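Local coordinates for uncharacterized protein AF_0941 (Archaeoglobus fulgidus, PDB 1YOZ) that is of unknown function but folds as a compact, mainly helical protein of the AF0941-like family, at residues Q32-C43 with L97-Y108. Sequence-based numbering, arbitrary orientation.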
loop_
_atom_site.group_PDB
_atom_site.type_symbol
_atom_site.label_atom_id
_atom_site.label_comp_id
_atom_site.label_asym_id
_atom_site.label_seq_id
_atom_site.Cartn_x
_atom_site.Cartn_y
_atom_site.Cartn_z
ATOM N N GLN B 32 -18.211 9.979 -1.114
ATOM C CA GLN B 32 -17.428 9.848 -2.355
ATOM C C GLN B 32 -16.895 11.152 -2.917
ATOM O O GLN B 32 -15.823 11.169 -3.534
ATOM C CB GLN B 32 -18.145 9.031 -3.444
ATOM C CG GLN B 32 -19.491 9.588 -3.934
ATOM C CD GLN B 32 -20.013 8.826 -5.161
ATOM O OE1 GLN B 32 -19.686 7.631 -5.395
ATOM N NE2 GLN B 32 -20.834 9.511 -5.953
ATOM N N LYS B 33 -17.608 12.248 -2.699
ATOM C CA LYS B 33 -17.035 13.549 -3.026
ATOM C C LYS B 33 -15.783 13.825 -2.215
ATOM O O LYS B 33 -14.779 14.314 -2.749
ATOM C CB LYS B 33 -18.050 14.700 -2.825
ATOM C CG LYS B 33 -17.613 16.056 -3.441
ATOM C CD LYS B 33 -17.470 16.013 -5.009
ATOM C CE LYS B 33 -16.018 15.769 -5.517
ATOM N NZ LYS B 33 -15.988 15.427 -7.018
ATOM N N ASN B 34 -15.819 13.541 -0.908
ATOM C CA ASN B 34 -14.613 13.816 -0.072
ATOM C C ASN B 34 -13.449 12.895 -0.511
ATOM O O ASN B 34 -12.278 13.257 -0.465
ATOM C CB ASN B 34 -14.904 13.549 1.425
ATOM C CG ASN B 34 -15.851 14.585 2.052
ATOM O OD1 ASN B 34 -16.093 15.643 1.478
ATOM N ND2 ASN B 34 -16.395 14.260 3.236
ATOM N N ILE B 35 -13.809 11.671 -0.876
ATOM C CA ILE B 35 -12.826 10.675 -1.346
ATOM C C ILE B 35 -12.094 11.229 -2.564
ATOM O O ILE B 35 -10.870 11.379 -2.553
ATOM C CB ILE B 35 -13.497 9.297 -1.626
ATOM C CG1 ILE B 35 -14.072 8.727 -0.330
ATOM C CG2 ILE B 35 -12.498 8.281 -2.220
ATOM C CD1 ILE B 35 -14.637 7.309 -0.470
ATOM N N PHE B 36 -12.847 11.617 -3.592
ATOM C CA PHE B 36 -12.215 12.198 -4.782
ATOM C C PHE B 36 -11.322 13.386 -4.401
ATOM O O PHE B 36 -10.149 13.432 -4.759
ATOM C CB PHE B 36 -13.297 12.571 -5.795
ATOM C CG PHE B 36 -12.819 12.669 -7.237
ATOM C CD1 PHE B 36 -13.702 12.341 -8.276
ATOM C CD2 PHE B 36 -11.537 13.117 -7.558
ATOM C CE1 PHE B 36 -13.307 12.441 -9.627
ATOM C CE2 PHE B 36 -11.134 13.240 -8.885
ATOM C CZ PHE B 36 -12.019 12.898 -9.931
ATOM N N GLU B 37 -11.825 14.334 -3.600
ATOM C CA GLU B 37 -10.977 15.474 -3.197
ATOM C C GLU B 37 -9.712 15.082 -2.425
ATOM O O GLU B 37 -8.648 15.678 -2.618
ATOM C CB GLU B 37 -11.808 16.564 -2.467
ATOM C CG GLU B 37 -10.991 17.787 -2.072
ATOM C CD GLU B 37 -11.785 18.731 -1.138
ATOM O OE1 GLU B 37 -13.026 18.875 -1.366
ATOM O OE2 GLU B 37 -11.173 19.313 -0.185
ATOM N N MET B 38 -9.797 14.029 -1.599
ATOM C CA MET B 38 -8.663 13.496 -0.848
ATOM C C MET B 38 -7.566 12.992 -1.776
ATOM O O MET B 38 -6.425 13.328 -1.592
ATOM C CB MET B 38 -9.122 12.299 0.030
ATOM C CG MET B 38 -8.607 12.299 1.450
ATOM S SD MET B 38 -9.214 10.924 2.410
ATOM C CE MET B 38 -10.911 11.194 2.335
ATOM N N PHE B 39 -7.917 12.160 -2.771
ATOM C CA PHE B 39 -6.919 11.744 -3.764
ATOM C C PHE B 39 -6.397 12.913 -4.590
ATOM O O PHE B 39 -5.219 12.924 -4.930
ATOM C CB PHE B 39 -7.435 10.606 -4.673
ATOM C CG PHE B 39 -7.548 9.289 -3.957
ATOM C CD1 PHE B 39 -6.433 8.451 -3.840
ATOM C CD2 PHE B 39 -8.738 8.904 -3.392
ATOM C CE1 PHE B 39 -6.524 7.225 -3.181
ATOM C CE2 PHE B 39 -8.852 7.659 -2.723
ATOM C CZ PHE B 39 -7.741 6.846 -2.608
ATOM N N ARG B 40 -7.265 13.871 -4.954
ATOM C CA ARG B 40 -6.737 15.095 -5.625
ATOM C C ARG B 40 -5.702 15.795 -4.734
ATOM O O ARG B 40 -4.633 16.195 -5.231
ATOM C CB ARG B 40 -7.827 16.136 -5.970
ATOM C CG ARG B 40 -8.775 15.778 -7.066
ATOM C CD ARG B 40 -9.774 16.949 -7.312
ATOM N NE ARG B 40 -10.952 16.429 -8.008
ATOM C CZ ARG B 40 -12.160 16.258 -7.470
ATOM N NH1 ARG B 40 -12.399 16.577 -6.203
ATOM N NH2 ARG B 40 -13.148 15.789 -8.220
ATOM N N SER B 41 -6.017 15.973 -3.436
ATOM C CA SER B 41 -5.056 16.624 -2.560
ATOM C C SER B 41 -3.769 15.848 -2.399
ATOM O O SER B 41 -2.711 16.452 -2.261
ATOM C CB SER B 41 -5.607 16.962 -1.165
ATOM O OG SER B 41 -6.423 15.927 -0.671
ATOM N N ASP B 42 -3.870 14.507 -2.370
ATOM C CA ASP B 42 -2.695 13.650 -2.337
ATOM C C ASP B 42 -1.806 13.839 -3.549
ATOM O O ASP B 42 -0.584 13.955 -3.401
ATOM C CB ASP B 42 -3.106 12.167 -2.259
ATOM C CG ASP B 42 -3.513 11.744 -0.853
ATOM O OD1 ASP B 42 -3.409 12.567 0.118
ATOM O OD2 ASP B 42 -3.927 10.570 -0.722
ATOM N N CYS B 43 -2.394 13.839 -4.748
ATOM C CA CYS B 43 -1.578 14.058 -5.972
ATOM C C CYS B 43 -0.786 15.354 -5.856
ATOM O O CYS B 43 0.395 15.412 -6.217
ATOM C CB CYS B 43 -2.474 14.144 -7.179
ATOM S SG CYS B 43 -3.117 12.482 -7.634
ATOM N N LEU B 97 -20.252 3.841 -3.031
ATOM C CA LEU B 97 -19.201 4.406 -3.880
ATOM C C LEU B 97 -19.515 4.024 -5.321
ATOM O O LEU B 97 -19.503 2.845 -5.654
ATOM C CB LEU B 97 -17.842 3.828 -3.474
ATOM C CG LEU B 97 -16.527 4.191 -4.187
ATOM C CD1 LEU B 97 -16.219 5.692 -4.218
ATOM C CD2 LEU B 97 -15.383 3.408 -3.557
ATOM N N ASP B 98 -19.816 5.008 -6.154
ATOM C CA ASP B 98 -20.105 4.749 -7.578
ATOM C C ASP B 98 -18.881 4.169 -8.330
ATOM O O ASP B 98 -17.801 4.747 -8.275
ATOM C CB ASP B 98 -20.528 6.053 -8.264
ATOM C CG ASP B 98 -21.877 6.537 -7.809
ATOM O OD1 ASP B 98 -22.651 5.694 -7.290
ATOM O OD2 ASP B 98 -22.178 7.753 -7.983
ATOM N N PRO B 99 -19.041 3.009 -9.006
ATOM C CA PRO B 99 -18.005 2.546 -9.937
ATOM C C PRO B 99 -17.464 3.630 -10.859
ATOM O O PRO B 99 -16.248 3.677 -11.122
ATOM C CB PRO B 99 -18.716 1.452 -10.747
ATOM C CG PRO B 99 -19.698 0.826 -9.705
ATOM C CD PRO B 99 -20.155 2.044 -8.875
ATOM N N GLU B 100 -18.346 4.507 -11.336
ATOM C CA GLU B 100 -17.915 5.613 -12.192
ATOM C C GLU B 100 -16.965 6.539 -11.441
ATOM O O GLU B 100 -16.080 7.134 -12.041
ATOM C CB GLU B 100 -19.112 6.411 -12.735
ATOM C CG GLU B 100 -20.189 5.582 -13.423
ATOM C CD GLU B 100 -20.950 4.618 -12.479
ATOM O OE1 GLU B 100 -21.266 5.006 -11.320
ATOM O OE2 GLU B 100 -21.222 3.460 -12.907
ATOM N N VAL B 101 -17.164 6.704 -10.127
ATOM C CA VAL B 101 -16.310 7.641 -9.369
ATOM C C VAL B 101 -14.886 7.033 -9.216
ATOM O O VAL B 101 -13.884 7.688 -9.462
ATOM C CB VAL B 101 -16.983 8.113 -8.035
ATOM C CG1 VAL B 101 -15.950 8.862 -7.085
ATOM C CG2 VAL B 101 -18.144 9.024 -8.364
ATOM N N ILE B 102 -14.828 5.760 -8.859
ATOM C CA ILE B 102 -13.573 4.999 -8.887
ATOM C C ILE B 102 -12.836 5.218 -10.198
ATOM O O ILE B 102 -11.666 5.594 -10.184
ATOM C CB ILE B 102 -13.790 3.498 -8.579
ATOM C CG1 ILE B 102 -14.408 3.357 -7.192
ATOM C CG2 ILE B 102 -12.465 2.670 -8.690
ATOM C CD1 ILE B 102 -14.704 1.965 -6.762
ATOM N N ASN B 103 -13.518 4.984 -11.326
ATOM C CA ASN B 103 -12.904 5.222 -12.641
ATOM C C ASN B 103 -12.387 6.636 -12.795
ATOM O O ASN B 103 -11.296 6.820 -13.319
ATOM C CB ASN B 103 -13.816 4.821 -13.835
ATOM C CG ASN B 103 -14.332 3.397 -13.714
ATOM O OD1 ASN B 103 -13.787 2.599 -12.966
ATOM N ND2 ASN B 103 -15.394 3.071 -14.453
ATOM N N GLU B 104 -13.166 7.640 -12.377
ATOM C CA GLU B 104 -12.737 9.031 -12.591
ATOM C C GLU B 104 -11.533 9.411 -11.723
ATOM O O GLU B 104 -10.741 10.232 -12.130
ATOM C CB GLU B 104 -13.854 10.029 -12.315
ATOM C CG GLU B 104 -14.926 10.111 -13.399
ATOM C CD GLU B 104 -16.301 10.445 -12.824
ATOM O OE1 GLU B 104 -16.370 11.148 -11.778
ATOM O OE2 GLU B 104 -17.316 10.005 -13.430
ATOM N N ILE B 105 -11.443 8.853 -10.514
ATOM C CA ILE B 105 -10.260 9.105 -9.622
ATOM C C ILE B 105 -8.999 8.512 -10.277
ATOM O O ILE B 105 -7.983 9.182 -10.414
ATOM C CB ILE B 105 -10.493 8.502 -8.215
ATOM C CG1 ILE B 105 -11.633 9.226 -7.465
ATOM C CG2 ILE B 105 -9.260 8.614 -7.360
ATOM C CD1 ILE B 105 -12.167 8.422 -6.242
ATOM N N ALA B 106 -9.087 7.254 -10.732
ATOM C CA ALA B 106 -7.932 6.577 -11.396
ATOM C C ALA B 106 -7.480 7.393 -12.568
ATOM O O ALA B 106 -6.280 7.645 -12.775
ATOM C CB ALA B 106 -8.315 5.191 -11.879
ATOM N N LEU B 107 -8.467 7.780 -13.374
ATOM C CA LEU B 107 -8.217 8.552 -14.569
ATOM C C LEU B 107 -7.592 9.905 -14.217
ATOM O O LEU B 107 -6.682 10.370 -14.901
ATOM C CB LEU B 107 -9.527 8.702 -15.382
ATOM C CG LEU B 107 -9.893 7.533 -16.326
ATOM C CD1 LEU B 107 -11.289 7.778 -16.986
ATOM C CD2 LEU B 107 -8.820 7.269 -17.378
ATOM N N TYR B 108 -8.089 10.549 -13.166
ATOM C CA TYR B 108 -7.463 11.803 -12.666
ATOM C C TYR B 108 -5.983 11.615 -12.275
ATOM O O TYR B 108 -5.125 12.457 -12.569
ATOM C CB TYR B 108 -8.258 12.386 -11.464
ATOM C CG TYR B 108 -7.684 13.676 -10.922
ATOM C CD1 TYR B 108 -8.233 14.915 -11.286
ATOM C CD2 TYR B 108 -6.584 13.671 -10.060
ATOM C CE1 TYR B 108 -7.698 16.097 -10.818
ATOM C CE2 TYR B 108 -6.045 14.846 -9.568
ATOM C CZ TYR B 108 -6.609 16.074 -9.939
ATOM O OH TYR B 108 -6.051 17.268 -9.455
HETATM O O HOH W 1 -4.232 17.495 -7.606
#
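Phe36 and Ile105 mark the tight centre of this contact, a worked example of nearly parallel helix packing, with segment axes 10.2 Å apart and inclined by 10°. The Phe36 ring is a knob in a hole lined by Val101, Glu104, Ile105 and Tyr108. With its CG anti to the backbone N (chi1 -157°), the ring is carried up against helix 99-113, where Ile105 CG1 lies over one face, 3.8 Å from the ring centroid, in a CH-pi contact. The leading edge of the same ring turns to the face of Tyr108 in an offset edge-to-face pair, the planes 81° apart. Ile105 also reaches inward: CG2 packs on Phe39 CB and CD1 meets Ile35 CG2 at 4.0 Å. On the same chain, Val71 of helix 57-73 touches both Phe39 and Ile105, while Phe79 of helix 75-88 touches Ile35 and Leu97.

The flank, with partly exposed Arg40 and Tyr108 and exposed Glu104, is more open to solvent. Arg40 lays its CG over the Tyr108 face, 3.9 Å from the centroid, but its guanidinium stands too far off for more than a weak cation-pi attraction. A water bridges Arg40 O and Tyr108 OH, joining the backbone of one helix to the phenol of the other.

At the opposite end, Gln32 extends beyond CG to greet the start of helix 99-113 with both ends of its amide. Asp98 N donates to OE1 over 2.7 Å, nearly straight, while NE2 donates in its amide plane to Asp98 OD2, entering from above the carboxylate. Cut back to an alanine, Gln32 would probably leave Asp98 N and OD2 without their amide partners and Val101 CG2 less covered. Lys96 forms a salt bridge with the other carboxylate oxygen, OD1. The chemistry thus implies a division of labour: apolar interlocking fills the interface, and the two hydrogen bonds to the Gln32 amide probably help to hold the start of helix 99-113 beside helix 32-51.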